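Local coordinates for hypothetical protein HI1333 (Haemophilus influenzae, PDB 1JO0) that is a small CRM-domain protein of unestablished cellular role that resembles RNA-binding proteins and probably binds RNA, at residues A[73-76]-A[82-85]; A[9-14]-A[44-49]; A[20-25]-A[34-39]; A[27-32]-A[64-69]. One frame throughout, in Å; residues are numbered along the deposited sequence.

Interactions 1 and 2 are buried contacts sharing the middle of the mixed sheet, where strands 81-85 and 46-51 run side by side: interaction 1, near the centre of the chain, is the backbone pairing of the hairpin, and interaction 2 lays helix 5-15 on the same sheet through leucine side chains. Interactions 3 and 4 lie toward the other end of the domain, and both use helix 31-44 or the turn leading into it. Interaction 3 combines apolar packing with a water-bridged, exposed margin, whereas interaction 4 is a partly buried, wholly apolar contact with helix 56-70. Ile37 and Ile66 join these last two, and Ile66 also reaches Leu84, so that apolar packing continues into the hairpin.

Interaction 1 of 4, residues A[73-76]-A[82-85]; sequences AQVQ and LVLY
The carbonyl oxygen of Val83 receives two successive N-H groups of the strand facing it. Val75 N donates to Val83 O at 2.8 Å, from a direction tilted 31° out of the carbonyl plane, while the bond from Gln76 N to the same oxygen is long and weak at 3.5 Å. Two residues thus face one, the mark of a classic beta bulge, and Val75 takes near-helical backbone angles to make it possible. Val83 N returns a bond to Gln76 O at 2.8 Å, almost straight at 174°, which closes the bulge. On the other side Ala73 and Tyr85 form a hydrogen-bonded antiparallel pair, with Ala73 N 2.8 Å from Tyr85 O, and Leu84 CA adds a CA-H...O contact of 3.2 Å to Ala73 O.

At the bulge, CB of Val75 points toward the partner strand and lies 3.7 Å from CG1 of Val83, while its CG2 touches CB of Tyr85. Val83, beta-branched, is well adapted to extended chain; Val75 is compact and apolar beneath helix 5-15. Gln76 is extended, with CG anti to the backbone N (chi1 -178°), which carries its amide past Val83 CG2 to a partly exposed position near Lys12. Val75, Val83 and Tyr85 pack against helix 5-15 or the residue that ends it. Gln74 and Leu84, on the opposite face, meet helix 56-70. What results is a bulged antiparallel beta hairpin, supplying two of the four strands in the CRM domain's alpha/beta sheet.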
loop_
_atom_site.group_PDB
_atom_site.type_symbol
_atom_site.label_atom_id
_atom_site.label_comp_id
_atom_site.label_asym_id
_atom_site.label_seq_id
_atom_site.Cartn_x
_atom_site.Cartn_y
_atom_site.Cartn_z
ATOM N N ALA A 73 6.633 1.979 0.619
ATOM C CA ALA A 73 6.851 2.210 -0.783
ATOM C C ALA A 73 5.569 2.064 -1.584
ATOM O O ALA A 73 4.808 1.131 -1.387
ATOM C CB ALA A 73 7.892 1.255 -1.375
ATOM N N GLN A 74 5.384 2.946 -2.565
ATOM C CA GLN A 74 4.343 2.763 -3.575
ATOM C C GLN A 74 4.822 1.783 -4.618
ATOM O O GLN A 74 5.839 1.995 -5.287
ATOM C CB GLN A 74 4.093 4.094 -4.243
ATOM C CG GLN A 74 3.728 5.221 -3.337
ATOM C CD GLN A 74 3.786 6.596 -3.972
ATOM O OE1 GLN A 74 4.522 7.513 -3.546
ATOM N NE2 GLN A 74 2.966 6.701 -5.012
ATOM N N VAL A 75 4.092 0.685 -4.739
ATOM C CA VAL A 75 4.386 -0.295 -5.745
ATOM C C VAL A 75 3.623 -0.021 -7.039
ATOM O O VAL A 75 4.239 -0.140 -8.095
ATOM C CB VAL A 75 4.099 -1.702 -5.217
ATOM C CG1 VAL A 75 4.235 -2.764 -6.299
ATOM C CG2 VAL A 75 4.993 -2.002 -3.990
ATOM N N GLN A 76 2.354 0.333 -6.959
ATOM C CA GLN A 76 1.486 0.504 -8.101
ATOM C C GLN A 76 0.282 1.328 -7.641
ATOM O O GLN A 76 -0.228 1.102 -6.569
ATOM C CB GLN A 76 0.998 -0.830 -8.646
ATOM C CG GLN A 76 0.122 -0.809 -9.868
ATOM C CD GLN A 76 -0.260 -2.206 -10.342
ATOM O OE1 GLN A 76 -0.402 -3.154 -9.557
ATOM N NE2 GLN A 76 -0.393 -2.350 -11.640
ATOM N N LEU A 82 -4.344 1.058 -4.472
ATOM C CA LEU A 82 -2.979 1.394 -4.113
ATOM C C LEU A 82 -2.255 0.155 -3.600
ATOM O O LEU A 82 -2.701 -0.424 -2.620
ATOM C CB LEU A 82 -2.932 2.398 -2.971
ATOM C CG LEU A 82 -3.740 3.696 -3.076
ATOM C CD1 LEU A 82 -3.468 4.543 -1.844
ATOM C CD2 LEU A 82 -3.422 4.396 -4.373
ATOM N N VAL A 83 -1.141 -0.198 -4.207
ATOM C CA VAL A 83 -0.341 -1.318 -3.746
ATOM C C VAL A 83 0.882 -0.743 -3.026
ATOM O O VAL A 83 1.590 0.115 -3.598
ATOM C CB VAL A 83 0.102 -2.196 -4.919
ATOM C CG1 VAL A 83 0.881 -3.392 -4.365
ATOM C CG2 VAL A 83 -1.082 -2.669 -5.791
ATOM N N LEU A 84 1.103 -1.165 -1.800
ATOM C CA LEU A 84 2.122 -0.608 -0.918
ATOM C C LEU A 84 2.987 -1.724 -0.332
ATOM O O LEU A 84 2.473 -2.843 -0.155
ATOM C CB LEU A 84 1.501 0.177 0.209
ATOM C CG LEU A 84 0.606 1.348 -0.144
ATOM C CD1 LEU A 84 -0.278 1.729 1.025
ATOM C CD2 LEU A 84 1.472 2.507 -0.550
ATOM N N TYR A 85 4.214 -1.414 0.015
ATOM C CA TYR A 85 5.102 -2.399 0.620
ATOM C C TYR A 85 5.972 -1.787 1.692
ATOM O O TYR A 85 6.564 -0.727 1.464
ATOM C CB TYR A 85 5.985 -3.072 -0.429
ATOM C CG TYR A 85 7.050 -3.981 0.128
ATOM C CD1 TYR A 85 6.769 -5.305 0.483
ATOM C CD2 TYR A 85 8.365 -3.560 0.304
ATOM C CE1 TYR A 85 7.770 -6.125 0.993
ATOM C CE2 TYR A 85 9.348 -4.376 0.801
ATOM C CZ TYR A 85 9.056 -5.661 1.146
ATOM O OH TYR A 85 10.034 -6.484 1.634
#

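Interaction 2 of 4, residues A[9-14]-A[44-49]; sequences QFLKGL and HELIKV
The flat group in the meeting of Leu11 with Leu46 is a peptide, that of Leu11: the CD2 methyl of Leu46 comes to its oxygen end, 3.7 Å from Leu11 O and not far out of the peptide plane, rather than over a face. The ring of Tyr85, on the adjoining strand, receives the CD1 methyl of Leu11 on one of its faces. Between helix and strand themselves the side chains that meet are all aliphatic.

Leu46 reaches from the start of its strand toward helix 5-15 with CG anti to the backbone N (chi1 180°), and its two methyls divide the work. CD1 lies 4.1 Å from CB of Leu11, the two side chains sliding past each other in opposite directions. CD2 lies against the helix between Leu11 and Leu14: besides the carbonyl of Leu11 it meets CG of Leu14 at 3.9 Å, in the one of Leu14's two conformers described here. Leu11 and Leu14 are three residues apart, hence on neighbouring parts of the helix surface, and a forked leucine can touch both at once.

Glu45, just ahead, leaves the preceding helix with positive phi, and its buried carboxylate accepts N-H groups from Ser88, Lys92 and Ile93, which ties the C-terminal segment to this corner. Lys48 NZ, further along the strand, bonds to Leu18 O and so ties the strand to the chain just after helix 5-15. With wholly aliphatic side chains meeting, and a backbone carbonyl beside one methyl, the helix is placed on the sheet by non-directional packing, through shape and the exclusion of water.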
loop_
_atom_site.group_PDB
_atom_site.type_symbol
_atom_site.label_atom_id
_atom_site.label_comp_id
_atom_site.label_asym_id
_atom_site.label_seq_id
_atom_site.Cartn_x
_atom_site.Cartn_y
_atom_site.Cartn_z
ATOM N N GLN A 9 8.693 -4.428 -9.516
ATOM C CA GLN A 9 7.966 -5.250 -10.464
ATOM C C GLN A 9 7.637 -6.602 -9.869
ATOM O O GLN A 9 6.551 -7.139 -10.073
ATOM C CB GLN A 9 8.806 -5.445 -11.719
ATOM C CG GLN A 9 8.271 -6.474 -12.699
ATOM C CD GLN A 9 6.878 -6.022 -13.104
ATOM O OE1 GLN A 9 6.667 -4.823 -13.380
ATOM N NE2 GLN A 9 5.945 -6.956 -13.061
ATOM N N PHE A 10 8.564 -7.201 -9.113
ATOM C CA PHE A 10 8.292 -8.451 -8.439
ATOM C C PHE A 10 7.031 -8.312 -7.581
ATOM O O PHE A 10 6.149 -9.176 -7.579
ATOM C CB PHE A 10 9.484 -8.876 -7.547
ATOM C CG PHE A 10 9.133 -10.053 -6.659
ATOM C CD1 PHE A 10 9.086 -11.344 -7.133
ATOM C CD2 PHE A 10 8.860 -9.797 -5.307
ATOM C CE1 PHE A 10 8.757 -12.388 -6.266
ATOM C CE2 PHE A 10 8.525 -10.843 -4.472
ATOM C CZ PHE A 10 8.485 -12.135 -4.943
ATOM N N LEU A 11 6.952 -7.252 -6.778
ATOM C CA LEU A 11 5.822 -7.069 -5.887
ATOM C C LEU A 11 4.531 -6.751 -6.630
ATOM O O LEU A 11 3.481 -7.200 -6.212
ATOM C CB LEU A 11 6.169 -5.948 -4.901
ATOM C CG LEU A 11 7.320 -6.256 -3.932
ATOM C CD1 LEU A 11 7.720 -5.005 -3.201
ATOM C CD2 LEU A 11 6.927 -7.380 -2.967
ATOM N N LYS A 12 4.627 -6.015 -7.726
ATOM C CA LYS A 12 3.471 -5.745 -8.562
ATOM C C LYS A 12 2.903 -7.068 -9.055
ATOM O O LYS A 12 1.717 -7.320 -9.027
ATOM C CB LYS A 12 3.937 -4.876 -9.738
ATOM C CG LYS A 12 2.838 -4.618 -10.740
ATOM C CD LYS A 12 3.258 -3.663 -11.835
ATOM C CE LYS A 12 2.273 -3.658 -13.011
ATOM N NZ LYS A 12 2.645 -2.640 -14.045
ATOM N N GLY A 13 3.772 -7.967 -9.505
ATOM C CA GLY A 13 3.297 -9.247 -10.006
ATOM C C GLY A 13 2.639 -10.096 -8.937
ATOM O O GLY A 13 1.632 -10.786 -9.164
ATOM N N LEU A 14 3.208 -10.084 -7.734
ATOM C CA LEU A 14 2.645 -10.831 -6.618
ATOM C C LEU A 14 1.309 -10.259 -6.179
ATOM O O LEU A 14 0.387 -11.025 -5.898
ATOM C CB LEU A 14 3.668 -10.835 -5.489
ATOM C CG LEU A 14 3.305 -11.606 -4.240
ATOM C CD1 LEU A 14 2.997 -13.038 -4.626
ATOM C CD2 LEU A 14 4.455 -11.561 -3.235
ATOM N N HIS A 44 1.464 -8.226 6.743
ATOM C CA HIS A 44 1.534 -8.735 5.383
ATOM C C HIS A 44 2.715 -8.223 4.553
ATOM O O HIS A 44 3.034 -8.896 3.558
ATOM C CB HIS A 44 0.256 -8.364 4.605
ATOM C CG HIS A 44 -0.946 -8.957 5.258
ATOM N ND1 HIS A 44 -1.177 -10.309 5.252
ATOM C CD2 HIS A 44 -1.978 -8.371 5.902
ATOM C CE1 HIS A 44 -2.328 -10.561 5.883
ATOM N NE2 HIS A 44 -2.830 -9.395 6.278
ATOM N N GLU A 45 3.274 -7.087 4.901
ATOM C CA GLU A 45 4.365 -6.392 4.189
ATOM C C GLU A 45 3.857 -5.792 2.881
ATOM O O GLU A 45 4.003 -4.570 2.677
ATOM C CB GLU A 45 5.568 -7.321 3.921
ATOM C CG GLU A 45 6.252 -7.785 5.184
ATOM C CD GLU A 45 7.454 -8.652 4.813
ATOM O OE1 GLU A 45 7.258 -9.671 4.134
ATOM O OE2 GLU A 45 8.603 -8.311 5.175
ATOM N N LEU A 46 3.294 -6.583 1.995
ATOM C CA LEU A 46 2.705 -6.190 0.704
ATOM C C LEU A 46 1.205 -6.127 0.855
ATOM O O LEU A 46 0.605 -7.134 1.227
ATOM C CB LEU A 46 3.044 -7.185 -0.381
ATOM C CG LEU A 46 2.491 -6.906 -1.783
ATOM C CD1 LEU A 46 3.033 -5.597 -2.341
ATOM C CD2 LEU A 46 2.803 -8.066 -2.689
ATOM N N ILE A 47 0.622 -4.962 0.595
ATOM C CA ILE A 47 -0.813 -4.768 0.787
ATOM C C ILE A 47 -1.435 -4.011 -0.395
ATOM O O ILE A 47 -0.764 -3.210 -1.066
ATOM C CB ILE A 47 -1.140 -4.031 2.114
ATOM C CG1 ILE A 47 -0.701 -2.566 2.102
ATOM C CG2 ILE A 47 -0.558 -4.814 3.297
ATOM C CD1 ILE A 47 -1.227 -1.808 3.303
ATOM N N LYS A 48 -2.727 -4.235 -0.524
ATOM C CA LYS A 48 -3.593 -3.450 -1.413
ATOM C C LYS A 48 -4.615 -2.689 -0.580
ATOM O O LYS A 48 -5.271 -3.242 0.264
ATOM C CB LYS A 48 -4.337 -4.375 -2.332
ATOM C CG LYS A 48 -3.657 -4.750 -3.596
ATOM C CD LYS A 48 -4.666 -5.517 -4.494
ATOM C CE LYS A 48 -3.964 -5.892 -5.730
ATOM N NZ LYS A 48 -4.770 -6.863 -6.482
ATOM N N VAL A 49 -4.717 -1.390 -0.871
ATOM C CA VAL A 49 -5.635 -0.486 -0.193
ATOM C C VAL A 49 -6.583 0.028 -1.274
ATOM O O VAL A 49 -6.155 0.537 -2.320
ATOM C CB VAL A 49 -4.905 0.705 0.468
ATOM C CG1 VAL A 49 -5.887 1.672 1.105
ATOM C CG2 VAL A 49 -3.894 0.199 1.475
#

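Interaction 3 of 4, residues A[20-25]-A[34-39]; sequences PVVMLG and LAEIEN
Apolar packing joins Val22 to Ile37. CG1 of Val22, anti to its own backbone N (chi1 180°), comes 3.9 Å from CG1 of Ile37, the two side chains crossing at about a right angle. Its other branch, CG2, rests on the helix backbone 3.9 Å from Glu36 O. A short branched residue is apt here, since it sits close to the helix and occupies both places at once.

Water carries the polar part. The Glu36 chain is extended beyond CG, and its OE2 accepts hydrogen bonds from two waters, at 2.7 Å from water 1 and 2.6 Å from water 2. Water 1 also donates to Val21 O, and water 2 accepts from Met23 N at 2.9 Å, so one carboxylate oxygen is linked to polar backbone atoms on either side of Val22. That suits a glutamate at the exposed margin of a helix, above the outermost strand 22-24.

Helix 31-44 is the crossover of a beta-alpha-beta unit, linking strand 22-24 to the parallel strand 46-51. Ile37 also touches Ile47 of that neighbouring strand and Ile66 of helix 56-70, while Leu24 packs on Val33 at the beginning of helix 31-44.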
loop_
_atom_site.group_PDB
_atom_site.type_symbol
_atom_site.label_atom_id
_atom_site.label_comp_id
_atom_site.label_asym_id
_atom_site.label_seq_id
_atom_site.Cartn_x
_atom_site.Cartn_y
_atom_site.Cartn_z
ATOM N N PRO A 20 -7.696 -6.495 -1.782
ATOM C CA PRO A 20 -7.523 -5.405 -0.814
ATOM C C PRO A 20 -7.761 -5.865 0.631
ATOM O O PRO A 20 -8.700 -6.595 0.897
ATOM C CB PRO A 20 -8.606 -4.416 -1.244
ATOM C CG PRO A 20 -8.905 -4.695 -2.654
ATOM C CD PRO A 20 -8.689 -6.169 -2.836
ATOM N N VAL A 21 -6.927 -5.450 1.565
ATOM C CA VAL A 21 -7.088 -5.675 2.994
ATOM C C VAL A 21 -7.524 -4.421 3.763
ATOM O O VAL A 21 -7.799 -4.554 4.955
ATOM C CB VAL A 21 -5.796 -6.300 3.579
ATOM C CG1 VAL A 21 -5.606 -7.711 3.014
ATOM C CG2 VAL A 21 -4.537 -5.483 3.315
ATOM N N VAL A 22 -7.566 -3.255 3.131
ATOM C CA VAL A 22 -8.081 -2.035 3.731
ATOM C C VAL A 22 -8.919 -1.336 2.669
ATOM O O VAL A 22 -8.516 -1.290 1.504
ATOM C CB VAL A 22 -6.962 -1.094 4.223
ATOM C CG1 VAL A 22 -7.519 0.187 4.842
ATOM C CG2 VAL A 22 -6.056 -1.832 5.209
ATOM N N MET A 23 -10.021 -0.783 3.121
ATOM C CA MET A 23 -10.849 -0.008 2.206
ATOM C C MET A 23 -11.088 1.335 2.882
ATOM O O MET A 23 -11.441 1.379 4.052
ATOM C CB MET A 23 -12.123 -0.759 1.826
ATOM C CG MET A 23 -11.881 -2.093 1.110
ATOM S SD MET A 23 -13.239 -2.774 0.152
ATOM C CE MET A 23 -14.508 -1.533 0.367
ATOM N N LEU A 24 -10.879 2.377 2.080
ATOM C CA LEU A 24 -11.314 3.702 2.444
ATOM C C LEU A 24 -12.680 4.042 1.853
ATOM O O LEU A 24 -13.004 3.642 0.741
ATOM C CB LEU A 24 -10.457 4.840 1.899
ATOM C CG LEU A 24 -9.217 5.077 2.780
ATOM C CD1 LEU A 24 -8.340 3.845 2.700
ATOM C CD2 LEU A 24 -8.503 6.342 2.343
ATOM N N GLY A 25 -13.422 4.837 2.598
ATOM C CA GLY A 25 -14.684 5.396 2.186
ATOM C C GLY A 25 -14.664 6.918 2.227
ATOM O O GLY A 25 -13.600 7.550 2.192
ATOM N N LEU A 34 -5.778 4.606 9.186
ATOM C CA LEU A 34 -4.309 4.563 9.252
ATOM C C LEU A 34 -3.865 3.402 10.123
ATOM O O LEU A 34 -2.888 2.750 9.772
ATOM C CB LEU A 34 -3.779 5.882 9.790
ATOM C CG LEU A 34 -2.266 5.924 10.020
ATOM C CD1 LEU A 34 -1.560 5.647 8.687
ATOM C CD2 LEU A 34 -1.876 7.230 10.676
ATOM N N ALA A 35 -4.568 3.199 11.222
ATOM C CA ALA A 35 -4.213 2.039 12.050
ATOM C C ALA A 35 -4.415 0.739 11.308
ATOM O O ALA A 35 -3.638 -0.206 11.497
ATOM C CB ALA A 35 -5.016 2.118 13.350
ATOM N N GLU A 36 -5.424 0.634 10.484
ATOM C CA GLU A 36 -5.681 -0.580 9.710
ATOM C C GLU A 36 -4.534 -0.753 8.714
ATOM O O GLU A 36 -4.079 -1.870 8.537
ATOM C CB GLU A 36 -6.999 -0.538 8.972
ATOM C CG GLU A 36 -8.309 -0.634 9.784
ATOM C CD GLU A 36 -9.459 -0.482 8.797
ATOM O OE1 GLU A 36 -10.237 0.487 8.855
ATOM O OE2 GLU A 36 -9.567 -1.371 7.917
ATOM N N ILE A 37 -4.071 0.330 8.104
ATOM C CA ILE A 37 -2.967 0.225 7.137
ATOM C C ILE A 37 -1.707 -0.176 7.868
ATOM O O ILE A 37 -0.965 -1.060 7.388
ATOM C CB ILE A 37 -2.815 1.529 6.343
ATOM C CG1 ILE A 37 -4.056 1.757 5.454
ATOM C CG2 ILE A 37 -1.573 1.510 5.497
ATOM C CD1 ILE A 37 -4.114 3.145 4.832
ATOM N N GLU A 38 -1.412 0.406 8.997
ATOM C CA GLU A 38 -0.234 -0.021 9.763
ATOM C C GLU A 38 -0.275 -1.497 10.133
ATOM O O GLU A 38 0.696 -2.201 10.000
ATOM C CB GLU A 38 -0.159 0.750 11.073
ATOM C CG GLU A 38 0.549 2.039 10.941
ATOM C CD GLU A 38 2.060 1.912 10.709
ATOM O OE1 GLU A 38 2.583 2.828 10.071
ATOM O OE2 GLU A 38 2.728 0.959 11.149
ATOM N N ASN A 39 -1.433 -1.946 10.605
ATOM C CA ASN A 39 -1.631 -3.319 11.000
ATOM C C ASN A 39 -1.352 -4.225 9.816
ATOM O O ASN A 39 -0.708 -5.261 9.888
ATOM C CB ASN A 39 -3.036 -3.499 11.547
ATOM C CG ASN A 39 -3.282 -4.929 11.991
ATOM O OD1 ASN A 39 -2.600 -5.476 12.861
ATOM N ND2 ASN A 39 -4.287 -5.542 11.396
HETATM O O HOH W 1 -8.251 -3.755 7.667
HETATM O O HOH W 2 -10.922 -1.556 5.756
#

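Interaction 4 of 4, residues A[27-32]-A[64-69]; sequences NGLTEG and NAIVRE
Leu29 sends its CB toward helix 56-70, meeting Ala65 and Ile66 with the end of its side chain. With chi1 at -164° the branch point CG stands away from the backbone N, and both methyls come onto Ala65 and Ile66. CD2 approaches Ala65 most closely, 3.6 Å from its CB, and also lies 4.0 Å from CG1 of Ile66. CD1 takes the inner position, 3.9 Å from the same CG1 of Ile66 and also 3.9 Å from CD1 of Ile37. The small Ala65 allows the leucine tip close to the helix, and the longer Ile66 backs it from the buried side.

Leu29 is the centre of an inverse gamma turn, closed by a weak bond of 3.1 Å from Thr30 N to Gly28 O. Gly28, whose phi is positive, closes the GxxG sequence that begins at Gly25, a loop characteristic of CRM domains and probably involved in RNA contact, as in its relatives. Thr30 follows as N-cap of helix 31-44, its OG1 accepting from Val33 N; the short beta-branched hydroxyl side chain is well suited to that role.

Deeper in, beyond the leucine tip, the side chain of Ile66 faces the sheet and touches Leu82 on strand 81-85, a place that suits a long, wholly apolar residue.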
loop_
_atom_site.group_PDB
_atom_site.type_symbol
_atom_site.label_atom_id
_atom_site.label_comp_id
_atom_site.label_asym_id
_atom_site.label_seq_id
_atom_site.Cartn_x
_atom_site.Cartn_y
_atom_site.Cartn_z
ATOM N N ASN A 27 -14.849 9.067 4.431
ATOM C CA ASN A 27 -14.170 9.809 5.492
ATOM C C ASN A 27 -12.669 9.860 5.252
ATOM O O ASN A 27 -11.978 10.565 5.993
ATOM C CB ASN A 27 -14.488 9.211 6.872
ATOM C CG ASN A 27 -15.891 9.623 7.274
ATOM O OD1 ASN A 27 -16.765 8.779 7.460
ATOM N ND2 ASN A 27 -16.103 10.927 7.373
ATOM N N GLY A 28 -12.210 9.142 4.233
ATOM C CA GLY A 28 -10.816 9.211 3.837
ATOM C C GLY A 28 -9.903 8.541 4.851
ATOM O O GLY A 28 -10.300 7.528 5.441
ATOM N N LEU A 29 -8.716 9.106 5.032
ATOM C CA LEU A 29 -7.663 8.607 5.898
ATOM C C LEU A 29 -7.855 9.053 7.329
ATOM O O LEU A 29 -7.199 9.958 7.833
ATOM C CB LEU A 29 -6.271 9.081 5.429
ATOM C CG LEU A 29 -5.100 8.296 6.029
ATOM C CD1 LEU A 29 -5.124 6.839 5.618
ATOM C CD2 LEU A 29 -3.752 8.845 5.589
ATOM N N THR A 30 -8.778 8.359 7.972
ATOM C CA THR A 30 -8.991 8.607 9.374
ATOM C C THR A 30 -7.904 7.960 10.221
ATOM O O THR A 30 -7.082 7.190 9.737
ATOM C CB THR A 30 -10.356 8.060 9.820
ATOM O OG1 THR A 30 -10.317 6.633 9.612
ATOM C CG2 THR A 30 -11.483 8.659 8.991
ATOM N N GLU A 31 -7.930 8.316 11.508
ATOM C CA GLU A 31 -7.068 7.651 12.466
ATOM C C GLU A 31 -7.225 6.147 12.404
ATOM O O GLU A 31 -6.297 5.343 12.384
ATOM C CB GLU A 31 -7.411 8.144 13.877
ATOM C CG GLU A 31 -6.208 8.497 14.697
ATOM C CD GLU A 31 -5.405 7.327 15.202
ATOM O OE1 GLU A 31 -5.900 6.180 15.291
ATOM O OE2 GLU A 31 -4.194 7.512 15.482
ATOM N N GLY A 32 -8.468 5.687 12.335
ATOM C CA GLY A 32 -8.721 4.255 12.325
ATOM C C GLY A 32 -8.251 3.587 11.048
ATOM O O GLY A 32 -7.726 2.473 11.094
ATOM N N ASN A 64 -0.110 10.436 -0.644
ATOM C CA ASN A 64 0.986 11.168 -0.020
ATOM C C ASN A 64 0.961 11.029 1.489
ATOM O O ASN A 64 2.019 10.898 2.120
ATOM C CB ASN A 64 0.921 12.640 -0.433
ATOM C CG ASN A 64 1.281 12.869 -1.884
ATOM O OD1 ASN A 64 1.692 11.950 -2.567
ATOM N ND2 ASN A 64 1.113 14.111 -2.351
ATOM N N ALA A 65 -0.234 11.082 2.062
ATOM C CA ALA A 65 -0.350 10.980 3.510
ATOM C C ALA A 65 0.041 9.581 3.999
ATOM O O ALA A 65 0.697 9.413 5.022
ATOM C CB ALA A 65 -1.756 11.290 3.962
ATOM N N ILE A 66 -0.421 8.555 3.298
ATOM C CA ILE A 66 -0.110 7.168 3.668
ATOM C C ILE A 66 1.406 7.000 3.638
ATOM O O ILE A 66 2.009 6.463 4.557
ATOM C CB ILE A 66 -0.830 6.127 2.796
ATOM C CG1 ILE A 66 -2.352 6.188 2.952
ATOM C CG2 ILE A 66 -0.264 4.731 3.035
ATOM C CD1 ILE A 66 -3.147 5.402 1.977
ATOM N N VAL A 67 2.069 7.404 2.552
ATOM C CA VAL A 67 3.511 7.202 2.458
ATOM C C VAL A 67 4.199 7.988 3.546
ATOM O O VAL A 67 5.154 7.517 4.171
ATOM C CB VAL A 67 3.980 7.608 1.048
ATOM C CG1 VAL A 67 5.474 7.728 0.986
ATOM C CG2 VAL A 67 3.447 6.581 0.025
ATOM N N ARG A 68 3.794 9.217 3.834
ATOM C CA ARG A 68 4.441 10.011 4.863
ATOM C C ARG A 68 4.350 9.337 6.215
ATOM O O ARG A 68 5.311 9.253 6.944
ATOM C CB ARG A 68 3.768 11.384 4.973
ATOM C CG ARG A 68 4.459 12.299 5.973
ATOM C CD ARG A 68 3.877 13.703 5.976
ATOM N NE ARG A 68 4.407 14.500 7.083
ATOM C CZ ARG A 68 3.797 14.914 8.169
ATOM N NH1 ARG A 68 2.525 14.658 8.432
ATOM N NH2 ARG A 68 4.480 15.635 9.049
ATOM N N GLU A 69 3.162 8.874 6.575
ATOM C CA GLU A 69 2.939 8.311 7.910
ATOM C C GLU A 69 3.557 6.933 8.098
ATOM O O GLU A 69 4.061 6.648 9.206
ATOM C CB GLU A 69 1.424 8.183 8.118
ATOM C CG GLU A 69 0.690 9.523 8.106
ATOM C CD GLU A 69 0.815 10.143 9.485
ATOM O OE1 GLU A 69 1.739 9.833 10.249
ATOM O OE2 GLU A 69 -0.037 11.000 9.720
#